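Local coordinates for Hcp1 family type VI secretion system effector (PDB 3V4H), which belongs to the Hcp family of type VI secretion effectors and probably forms hexameric rings that build the secreted tube, at residues I49-W54 with F80-Y85; H84-A89 with P145-R150; E119-K124 with M156-V161. All coordinates share one frame; numbering follows the deposited sequence.

Interaction 1 (I49-W54 with F80-Y85); sequences IQVLAW and FCFAHY
Here the chain passes from one sheet of the Hcp fold to the other, and from L52 on it runs beside strand 76-85. Two backbone hydrogen bonds hold the step. L52 N donates to A83 O at 2.8 Å and is almost straight (177°). A83 N donates to A53 O at 3.0 Å. W54 and F82 then form a clear antiparallel non-hydrogen-bonded pair. One water donates to Q50 O and accepts from Y85 N, linking the two segments at the other end.

The side chains pack in four groups. L52 lies against Y85, with CD1 over the centre of one ring face, 3.7 Å from the ring centroid, a CH-pi contact. The L52 chain crosses the tyrosine at about a right angle. I49 turns its CG2 branch to H84, 3.6 Å from ND1. This methyl only packs beside the ring, since H84 ND1 is hydrogen-bonded to D87 OD2 and NE2 to E147 OE2. V51 uses both methyls on F82: CG1 meets CB at 3.9 Å and CG2 approaches the ring. W54 and F80 meet rim to rim, neither ring over the other, with CE3 of W54 3.4 Å from CE1 of F80 and the planes 22° apart. W54 and F82 lie on the same side of the sheet. F108 touches both W54 and F80, and F125 and F151 meet F80, so the pair belongs to a larger aromatic core.

The backbones of I49 and V51 bond to strand 29-33, while F80 and F82 bond to strand 146-152. H84 rests on helix 90-99. A53 and W54 pair with a strand of a neighbouring subunit, which carries the sheet across the interface.

Interaction 2 (H84-A89 with P145-R150); sequences HYIDKA and PREEIR
The H84 imidazole lies alongside the E147 side chain, both pointing the same way from their strands. H84 NE2 donates to E147 OE2 at 2.8 Å, on the anti side of the carboxylate and well out of its plane. Ring and carboxylate planes are 55° apart. E147 gets there fully stretched, with CG anti to the backbone N (chi1 163°). I149 closes in beside the same ring nitrogen, its CD1 only 3.2 Å from H84 NE2, a tight fit. The other nitrogen, H84 ND1, donates to D87 OD2 at 2.9 Å, almost in the ring plane. Two carboxylates thus fix the rotation of the imidazole and would probably stabilise a positive charge on it. E147 OE2 is also bonded by S90 OG, whereas the buried E147 OE1 has no partner in the model. D87 OD1 accepts weakly from A89 N, a capping bond at the turn into the helix.

The backbones are antiparallel. H84 and E147 exchange both hydrogen bonds, and I86 N donates to P145 O at 3.1 Å. The I86 side chain runs across the proline, CD1 meeting P145 CB at 3.7 Å, and its CG1 touches E147 CB. Y85 and R146 diverge at their roots, yet the arginine chain bends at chi3 (71°) and brings its guanidinium back. Y85 CE1 then lies over one guanidinium face, 4.0 Å from R146 NH2, with the planes steeply crossed.

This contact joins the end of strand 76-85 to the start of strand 146-152. Helix 90-99 covers H84, E147 and I149 through L93, and strand 128-138 flanks 146-152. I86 and P145 reach a neighbouring subunit, touching its W54 and Y120.

Interaction 3 (E119-K124 with M156-V161); sequences EYLTIK and MTQDYV
Strands 119-124 and 156-161 run antiparallel, their axes 4.6 Å apart at closest approach and at 175° to each other. Five backbone hydrogen bonds join them. T122 exchanges two with D159 and K124 two with T157, while V161 N donates to Y120 O at 2.8 Å. Between these come the non-hydrogen-bonded pairs L121 with Y160 and I123 with Q158. Y120 and L121 both face L110 of the next strand, a classic beta bulge.

L121, I123, Q158 and Y160 share one side of the sheet. Q158 stretches out with CG anti to the backbone N (chi1 178°) and lies beside I123, pointing the same way. Its CG is also met by L121 CD1 at 3.7 Å. I123 turns its CG2 branch to the tip of M156, where CE comes within 3.2 Å, closer than usual for two carbons. The M156 chain is bent at chi2 and chi3, which curls CE back to that methyl. Y120 and Y160 approach at a slant: Y160 CE1 reaches the edge of the Y120 ring, 3.8 Å from CD1. L121, Q158 and Y160 also pack on a neighbouring subunit, at its I86 and P91.

T122, K124, T157 and D159 line the other side. T122 OG1 lies 3.6 Å from D159 CB. D159 OD1 is bonded to S174 OG and K124 NZ to Q107 OE1.

The chemistry therefore differs by side. The side with L121 and Y160 is buried and largely apolar, although Q158 NE2 has no partner in the model. The other side is polar and less buried. K124 NZ and D159 OD2, 4.8 Å apart, form no salt bridge and probably attract each other only weakly through space, each side chain having its own partner.

Overall arrangement
Interactions 1 and 2 share H84 and Y85 at the end of strand 76-85, and their centres are about 7 Å apart. Strand 76-85 lies between 53-59 and 146-152, so the two contacts flank it on its two sides in the four-stranded sheet. Interaction 3 lies in the six-stranded sheet, which also holds strand 49-50 of interaction 1. Its centre is about 16 Å from that of interaction 1, with a touch between F80 and I123, and about 22 Å from that of interaction 2. Along the chain, interaction 1 closes before interaction 3 opens, while interactions 2 and 3 alternate. All three reach neighbouring subunits, consistent with a ring of six.

Interaction 1 (I49-W54 with F80-Y85)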
loop_
_atom_site.group_PDB
_atom_site.type_symbol
_atom_site.label_atom_id
_atom_site.label_comp_id
_atom_site.label_asym_id
_atom_site.label_seq_id
_atom_site.Cartn_x
_atom_site.Cartn_y
_atom_site.Cartn_z
ATOM N N ILE A 49 8.289 16.726 -27.718
ATOM C CA ILE A 49 8.599 16.070 -26.436
ATOM C C ILE A 49 8.194 14.603 -26.454
ATOM O O ILE A 49 7.037 14.269 -26.706
ATOM C CB ILE A 49 7.916 16.788 -25.249
ATOM C CG1 ILE A 49 8.369 18.248 -25.181
ATOM C CG2 ILE A 49 8.292 16.101 -23.940
ATOM C CD1 ILE A 49 7.380 19.242 -24.582
ATOM N N GLN A 50 9.134 13.716 -26.168
ATOM C CA GLN A 50 8.808 12.289 -26.016
ATOM C C GLN A 50 8.137 12.013 -24.683
ATOM O O GLN A 50 8.654 12.390 -23.623
ATOM C CB GLN A 50 10.067 11.423 -26.132
ATOM C CG GLN A 50 10.799 11.757 -27.402
ATOM C CD GLN A 50 11.445 10.573 -28.078
ATOM O OE1 GLN A 50 11.420 10.480 -29.303
ATOM N NE2 GLN A 50 12.038 9.668 -27.286
ATOM N N VAL A 51 7.009 11.315 -24.726
ATOM C CA VAL A 51 6.208 11.070 -23.536
ATOM C C VAL A 51 6.464 9.644 -23.055
ATOM O O VAL A 51 6.493 8.687 -23.845
ATOM C CB VAL A 51 4.724 11.289 -23.812
ATOM C CG1 VAL A 51 3.866 10.920 -22.624
ATOM C CG2 VAL A 51 4.492 12.767 -24.142
ATOM N N LEU A 52 6.595 9.525 -21.743
ATOM C CA LEU A 52 6.825 8.252 -21.057
ATOM C C LEU A 52 5.529 7.689 -20.512
ATOM O O LEU A 52 5.374 6.497 -20.406
ATOM C CB LEU A 52 7.799 8.522 -19.880
ATOM C CG LEU A 52 9.213 9.050 -20.243
ATOM C CD1 LEU A 52 10.077 9.288 -18.998
ATOM C CD2 LEU A 52 9.906 8.098 -21.211
ATOM N N ALA A 53 4.561 8.536 -20.148
ATOM C CA ALA A 53 3.331 8.005 -19.562
ATOM C C ALA A 53 2.348 9.167 -19.535
ATOM O O ALA A 53 2.801 10.315 -19.697
ATOM C CB ALA A 53 3.614 7.514 -18.098
ATOM N N TRP A 54 1.066 8.860 -19.454
ATOM C CA TRP A 54 0.010 9.879 -19.445
ATOM C C TRP A 54 -1.268 9.387 -18.882
ATOM O O TRP A 54 -1.503 8.201 -18.801
ATOM C CB TRP A 54 -0.256 10.415 -20.874
ATOM C CG TRP A 54 -0.814 9.383 -21.802
ATOM C CD1 TRP A 54 -0.142 8.318 -22.386
ATOM C CD2 TRP A 54 -2.190 9.258 -22.275
ATOM N NE1 TRP A 54 -0.990 7.584 -23.149
ATOM C CE2 TRP A 54 -2.227 8.098 -23.131
ATOM C CE3 TRP A 54 -3.337 9.984 -22.093
ATOM C CZ2 TRP A 54 -3.401 7.683 -23.767
ATOM C CZ3 TRP A 54 -4.518 9.571 -22.743
ATOM C CH2 TRP A 54 -4.543 8.472 -23.557
ATOM N N PHE A 80 -5.017 17.203 -18.246
ATOM C CA PHE A 80 -4.220 16.153 -18.955
ATOM C C PHE A 80 -2.918 16.119 -18.209
ATOM O O PHE A 80 -2.465 17.164 -17.739
ATOM C CB PHE A 80 -3.996 16.503 -20.431
ATOM C CG PHE A 80 -3.422 15.365 -21.261
ATOM C CD1 PHE A 80 -4.231 14.361 -21.767
ATOM C CD2 PHE A 80 -2.080 15.323 -21.519
ATOM C CE1 PHE A 80 -3.694 13.366 -22.542
ATOM C CE2 PHE A 80 -1.545 14.316 -22.292
ATOM C CZ PHE A 80 -2.345 13.329 -22.769
ATOM N N CYS A 81 -2.371 14.897 -18.053
ATOM C CA CYS A 81 -1.146 14.580 -17.327
ATOM C C CYS A 81 -0.202 13.846 -18.271
ATOM O O CYS A 81 -0.660 12.987 -19.062
ATOM C CB CYS A 81 -1.433 13.610 -16.153
ATOM S SG CYS A 81 -2.236 14.360 -14.696
ATOM N N PHE A 82 1.075 14.227 -18.254
ATOM C CA PHE A 82 2.131 13.409 -18.887
ATOM C C PHE A 82 3.431 13.564 -18.142
ATOM O O PHE A 82 3.628 14.558 -17.419
ATOM C CB PHE A 82 2.331 13.737 -20.368
ATOM C CG PHE A 82 2.984 15.032 -20.644
ATOM C CD1 PHE A 82 4.353 15.100 -20.873
ATOM C CD2 PHE A 82 2.235 16.196 -20.766
ATOM C CE1 PHE A 82 4.976 16.315 -21.142
ATOM C CE2 PHE A 82 2.840 17.414 -21.008
ATOM C CZ PHE A 82 4.213 17.479 -21.199
ATOM N N ALA A 83 4.290 12.575 -18.360
ATOM C CA ALA A 83 5.651 12.463 -17.880
ATOM C C ALA A 83 6.649 12.476 -19.038
ATOM O O ALA A 83 6.436 11.821 -20.087
ATOM C CB ALA A 83 5.821 11.120 -17.135
ATOM N N HIS A 84 7.782 13.143 -18.843
ATOM C CA HIS A 84 8.936 13.062 -19.771
ATOM C C HIS A 84 10.225 13.153 -18.985
ATOM O O HIS A 84 10.212 13.513 -17.821
ATOM C CB HIS A 84 8.857 14.193 -20.842
ATOM C CG HIS A 84 9.069 15.587 -20.285
ATOM N ND1 HIS A 84 10.021 16.421 -20.752
ATOM C CD2 HIS A 84 8.473 16.240 -19.212
ATOM C CE1 HIS A 84 10.013 17.542 -20.010
ATOM N NE2 HIS A 84 9.060 17.436 -19.087
ATOM N N TYR A 85 11.358 12.801 -19.596
ATOM C CA TYR A 85 12.644 13.107 -18.995
ATOM C C TYR A 85 12.859 14.604 -18.918
ATOM O O TYR A 85 12.308 15.366 -19.734
ATOM C CB TYR A 85 13.755 12.476 -19.811
ATOM C CG TYR A 85 13.737 10.975 -19.716
ATOM C CD1 TYR A 85 13.785 10.348 -18.476
ATOM C CD2 TYR A 85 13.647 10.190 -20.857
ATOM C CE1 TYR A 85 13.743 8.967 -18.360
ATOM C CE2 TYR A 85 13.647 8.801 -20.765
ATOM C CZ TYR A 85 13.685 8.196 -19.517
ATOM O OH TYR A 85 13.666 6.819 -19.423
HETATM O O HOH W 1 10.930 11.953 -22.306
#

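Interaction 2 (H84-A89 with P145-R150)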
loop_
_atom_site.group_PDB
_atom_site.type_symbol
_atom_site.label_atom_id
_atom_site.label_comp_id
_atom_site.label_asym_id
_atom_site.label_seq_id
_atom_site.Cartn_x
_atom_site.Cartn_y
_atom_site.Cartn_z
ATOM N N HIS A 84 7.782 13.143 -18.843
ATOM C CA HIS A 84 8.936 13.062 -19.771
ATOM C C HIS A 84 10.225 13.153 -18.985
ATOM O O HIS A 84 10.212 13.513 -17.821
ATOM C CB HIS A 84 8.857 14.193 -20.842
ATOM C CG HIS A 84 9.069 15.587 -20.285
ATOM N ND1 HIS A 84 10.021 16.421 -20.752
ATOM C CD2 HIS A 84 8.473 16.240 -19.212
ATOM C CE1 HIS A 84 10.013 17.542 -20.010
ATOM N NE2 HIS A 84 9.060 17.436 -19.087
ATOM N N TYR A 85 11.358 12.801 -19.596
ATOM C CA TYR A 85 12.644 13.107 -18.995
ATOM C C TYR A 85 12.859 14.604 -18.918
ATOM O O TYR A 85 12.308 15.366 -19.734
ATOM C CB TYR A 85 13.755 12.476 -19.811
ATOM C CG TYR A 85 13.737 10.975 -19.716
ATOM C CD1 TYR A 85 13.785 10.348 -18.476
ATOM C CD2 TYR A 85 13.647 10.190 -20.857
ATOM C CE1 TYR A 85 13.743 8.967 -18.360
ATOM C CE2 TYR A 85 13.647 8.801 -20.765
ATOM C CZ TYR A 85 13.685 8.196 -19.517
ATOM O OH TYR A 85 13.666 6.819 -19.423
ATOM N N ILE A 86 13.653 15.035 -17.943
ATOM C CA ILE A 86 13.970 16.464 -17.829
ATOM C C ILE A 86 14.766 16.785 -19.071
ATOM O O ILE A 86 15.683 16.051 -19.439
ATOM C CB ILE A 86 14.654 16.849 -16.511
ATOM C CG1 ILE A 86 13.605 16.737 -15.375
ATOM C CG2 ILE A 86 15.223 18.293 -16.560
ATOM C CD1 ILE A 86 14.209 16.811 -13.988
ATOM N N ASP A 87 14.318 17.809 -19.785
ATOM C CA ASP A 87 14.874 18.094 -21.079
ATOM C C ASP A 87 14.776 19.587 -21.388
ATOM O O ASP A 87 14.475 20.393 -20.508
ATOM C CB ASP A 87 14.230 17.209 -22.169
ATOM C CG ASP A 87 12.713 17.373 -22.281
ATOM O OD1 ASP A 87 12.139 18.401 -21.873
ATOM O OD2 ASP A 87 12.074 16.416 -22.766
ATOM N N LYS A 88 15.079 19.913 -22.645
ATOM C CA LYS A 88 15.002 21.263 -23.230
ATOM C C LYS A 88 13.687 22.010 -22.919
ATOM O O LYS A 88 13.696 23.215 -22.667
ATOM C CB LYS A 88 15.231 21.093 -24.741
ATOM C CG LYS A 88 15.155 22.310 -25.612
ATOM C CD LYS A 88 15.547 21.961 -27.036
ATOM C CE LYS A 88 15.540 23.223 -27.862
ATOM N NZ LYS A 88 15.661 22.987 -29.323
ATOM N N ALA A 89 12.575 21.286 -22.876
ATOM C CA ALA A 89 11.269 21.866 -22.558
ATOM C C ALA A 89 11.059 22.234 -21.089
ATOM O O ALA A 89 10.288 23.138 -20.798
ATOM C CB ALA A 89 10.169 20.925 -23.003
ATOM N N PRO A 145 16.477 11.881 -14.530
ATOM C CA PRO A 145 15.319 12.289 -13.776
ATOM C C PRO A 145 14.141 12.591 -14.675
ATOM O O PRO A 145 14.290 12.808 -15.873
ATOM C CB PRO A 145 15.797 13.572 -13.096
ATOM C CG PRO A 145 16.868 14.069 -14.002
ATOM C CD PRO A 145 17.593 12.806 -14.310
ATOM N N ARG A 146 12.950 12.598 -14.116
ATOM C CA ARG A 146 11.801 12.811 -14.954
ATOM C C ARG A 146 10.872 13.775 -14.298
ATOM O O ARG A 146 11.042 14.102 -13.147
ATOM C CB ARG A 146 11.102 11.508 -15.224
ATOM C CG ARG A 146 10.501 10.830 -14.027
ATOM C CD ARG A 146 9.918 9.510 -14.504
ATOM N NE ARG A 146 10.966 8.555 -14.858
ATOM C CZ ARG A 146 10.774 7.429 -15.555
ATOM N NH1 ARG A 146 9.562 7.111 -16.021
ATOM N NH2 ARG A 146 11.802 6.610 -15.798
ATOM N N GLU A 147 9.863 14.182 -15.030
ATOM C CA GLU A 147 8.985 15.215 -14.588
ATOM C C GLU A 147 7.555 14.942 -15.125
ATOM O O GLU A 147 7.363 14.509 -16.244
ATOM C CB GLU A 147 9.590 16.506 -15.165
ATOM C CG GLU A 147 8.741 17.717 -15.224
ATOM C CD GLU A 147 9.548 18.921 -15.760
ATOM O OE1 GLU A 147 10.332 19.481 -14.960
ATOM O OE2 GLU A 147 9.409 19.275 -16.972
ATOM N N GLU A 148 6.587 15.115 -14.263
ATOM C CA GLU A 148 5.223 14.994 -14.599
ATOM C C GLU A 148 4.685 16.410 -14.785
ATOM O O GLU A 148 4.953 17.314 -13.970
ATOM C CB GLU A 148 4.473 14.271 -13.493
ATOM C CG GLU A 148 2.982 14.512 -13.565
ATOM C CD GLU A 148 2.195 13.776 -12.511
ATOM O OE1 GLU A 148 1.276 14.454 -11.952
ATOM O OE2 GLU A 148 2.490 12.547 -12.270
ATOM N N ILE A 149 3.905 16.577 -15.850
ATOM C CA ILE A 149 3.252 17.842 -16.203
ATOM C C ILE A 149 1.753 17.556 -16.333
ATOM O O ILE A 149 1.367 16.515 -16.923
ATOM C CB ILE A 149 3.865 18.418 -17.485
ATOM C CG1 ILE A 149 5.267 18.954 -17.168
ATOM C CG2 ILE A 149 2.995 19.542 -18.048
ATOM C CD1 ILE A 149 6.269 18.696 -18.260
ATOM N N ARG A 150 0.962 18.384 -15.644
ATOM C CA ARG A 150 -0.478 18.482 -15.789
ATOM C C ARG A 150 -0.872 19.827 -16.370
ATOM O O ARG A 150 -0.216 20.828 -16.089
ATOM C CB ARG A 150 -1.141 18.396 -14.437
ATOM C CG ARG A 150 -0.684 17.168 -13.712
ATOM C CD ARG A 150 -1.570 16.805 -12.556
ATOM N NE ARG A 150 -1.027 15.615 -11.908
ATOM C CZ ARG A 150 -1.562 15.031 -10.848
ATOM N NH1 ARG A 150 -2.670 15.520 -10.296
ATOM N NH2 ARG A 150 -0.984 13.950 -10.341
#

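Interaction 3 (E119-K124 with M156-V161)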
loop_
_atom_site.group_PDB
_atom_site.type_symbol
_atom_site.label_atom_id
_atom_site.label_comp_id
_atom_site.label_asym_id
_atom_site.label_seq_id
_atom_site.Cartn_x
_atom_site.Cartn_y
_atom_site.Cartn_z
ATOM N N GLU A 119 -0.052 6.748 -36.821
ATOM C CA GLU A 119 -0.392 7.628 -35.722
ATOM C C GLU A 119 -1.865 7.453 -35.433
ATOM O O GLU A 119 -2.690 8.102 -36.063
ATOM C CB GLU A 119 -0.022 9.048 -36.059
ATOM C CG GLU A 119 1.495 9.168 -36.151
ATOM C CD GLU A 119 1.978 10.524 -36.553
ATOM O OE1 GLU A 119 1.123 11.336 -36.949
ATOM O OE2 GLU A 119 3.220 10.757 -36.463
ATOM N N TYR A 120 -2.219 6.547 -34.506
ATOM C CA TYR A 120 -3.605 6.079 -34.483
ATOM C C TYR A 120 -4.466 6.875 -33.537
ATOM O O TYR A 120 -5.678 6.791 -33.617
ATOM C CB TYR A 120 -3.701 4.589 -34.208
ATOM C CG TYR A 120 -3.238 4.197 -32.845
ATOM C CD1 TYR A 120 -4.142 4.126 -31.830
ATOM C CD2 TYR A 120 -1.904 3.908 -32.565
ATOM C CE1 TYR A 120 -3.778 3.791 -30.563
ATOM C CE2 TYR A 120 -1.503 3.545 -31.278
ATOM C CZ TYR A 120 -2.482 3.496 -30.276
ATOM O OH TYR A 120 -2.283 3.140 -28.965
ATOM N N LEU A 121 -3.872 7.655 -32.645
ATOM C CA LEU A 121 -4.659 8.527 -31.763
ATOM C C LEU A 121 -4.000 9.887 -31.624
ATOM O O LEU A 121 -2.790 10.005 -31.323
ATOM C CB LEU A 121 -4.809 7.882 -30.388
ATOM C CG LEU A 121 -5.450 8.749 -29.297
ATOM C CD1 LEU A 121 -6.936 8.810 -29.529
ATOM C CD2 LEU A 121 -5.146 8.274 -27.879
ATOM N N THR A 122 -4.768 10.928 -31.852
ATOM C CA THR A 122 -4.267 12.269 -31.676
ATOM C C THR A 122 -5.245 13.025 -30.823
ATOM O O THR A 122 -6.473 12.947 -31.011
ATOM C CB THR A 122 -3.988 12.963 -33.019
ATOM O OG1 THR A 122 -5.220 13.251 -33.651
ATOM C CG2 THR A 122 -3.174 12.093 -33.954
ATOM N N ILE A 123 -4.729 13.737 -29.839
ATOM C CA ILE A 123 -5.576 14.615 -29.036
ATOM C C ILE A 123 -4.964 15.991 -29.134
ATOM O O ILE A 123 -3.764 16.175 -28.892
ATOM C CB ILE A 123 -5.653 14.223 -27.542
ATOM C CG1 ILE A 123 -6.046 12.767 -27.391
ATOM C CG2 ILE A 123 -6.716 15.086 -26.837
ATOM C CD1 ILE A 123 -5.906 12.181 -25.987
ATOM N N LYS A 124 -5.779 16.960 -29.532
ATOM C CA LYS A 124 -5.312 18.292 -29.693
ATOM C C LYS A 124 -6.060 19.100 -28.653
ATOM O O LYS A 124 -7.249 18.911 -28.494
ATOM C CB LYS A 124 -5.653 18.788 -31.088
ATOM C CG LYS A 124 -5.123 17.920 -32.233
ATOM C CD LYS A 124 -5.587 18.496 -33.578
ATOM C CE LYS A 124 -5.377 17.545 -34.754
ATOM N NZ LYS A 124 -4.137 16.720 -34.652
ATOM N N MET A 156 -10.832 20.455 -26.491
ATOM C CA MET A 156 -10.001 19.382 -27.019
ATOM C C MET A 156 -10.691 18.653 -28.158
ATOM O O MET A 156 -11.906 18.617 -28.219
ATOM C CB MET A 156 -9.669 18.367 -25.900
ATOM C CG MET A 156 -10.837 17.594 -25.290
ATOM S SD MET A 156 -11.442 16.183 -26.253
ATOM C CE MET A 156 -9.907 15.407 -26.635
ATOM N N THR A 157 -9.905 18.007 -29.015
ATOM C CA THR A 157 -10.421 17.087 -30.019
ATOM C C THR A 157 -9.678 15.781 -29.892
ATOM O O THR A 157 -8.463 15.793 -29.693
ATOM C CB THR A 157 -10.225 17.673 -31.410
ATOM O OG1 THR A 157 -11.194 18.723 -31.604
ATOM C CG2 THR A 157 -10.439 16.630 -32.497
ATOM N N GLN A 158 -10.383 14.654 -29.984
ATOM C CA GLN A 158 -9.709 13.365 -29.971
ATOM C C GLN A 158 -10.070 12.641 -31.237
ATOM O O GLN A 158 -11.260 12.445 -31.516
ATOM C CB GLN A 158 -10.153 12.554 -28.731
ATOM C CG GLN A 158 -9.579 11.169 -28.606
ATOM C CD GLN A 158 -10.369 10.311 -27.614
ATOM O OE1 GLN A 158 -11.574 10.149 -27.750
ATOM N NE2 GLN A 158 -9.693 9.796 -26.611
ATOM N N ASP A 159 -9.047 12.245 -31.998
ATOM C CA ASP A 159 -9.222 11.494 -33.243
ATOM C C ASP A 159 -8.587 10.129 -33.146
ATOM O O ASP A 159 -7.394 10.020 -32.812
ATOM C CB ASP A 159 -8.546 12.205 -34.404
ATOM C CG ASP A 159 -9.184 13.561 -34.751
ATOM O OD1 ASP A 159 -10.422 13.709 -34.804
ATOM O OD2 ASP A 159 -8.404 14.493 -34.974
ATOM N N TYR A 160 -9.364 9.090 -33.424
ATOM C CA TYR A 160 -8.831 7.745 -33.543
ATOM C C TYR A 160 -8.901 7.304 -35.013
ATOM O O TYR A 160 -9.979 7.343 -35.657
ATOM C CB TYR A 160 -9.670 6.821 -32.627
ATOM C CG TYR A 160 -9.254 5.374 -32.698
ATOM C CD1 TYR A 160 -8.328 4.874 -31.820
ATOM C CD2 TYR A 160 -9.780 4.509 -33.663
ATOM C CE1 TYR A 160 -7.887 3.573 -31.916
ATOM C CE2 TYR A 160 -9.345 3.190 -33.765
ATOM C CZ TYR A 160 -8.396 2.735 -32.847
ATOM O OH TYR A 160 -7.943 1.421 -32.868
ATOM N N VAL A 161 -7.770 6.891 -35.542
ATOM C CA VAL A 161 -7.605 6.664 -36.947
ATOM C C VAL A 161 -7.630 5.153 -37.159
ATOM O O VAL A 161 -6.852 4.451 -36.537
ATOM C CB VAL A 161 -6.249 7.266 -37.416
ATOM C CG1 VAL A 161 -5.956 6.900 -38.864
ATOM C CG2 VAL A 161 -6.208 8.795 -37.233
#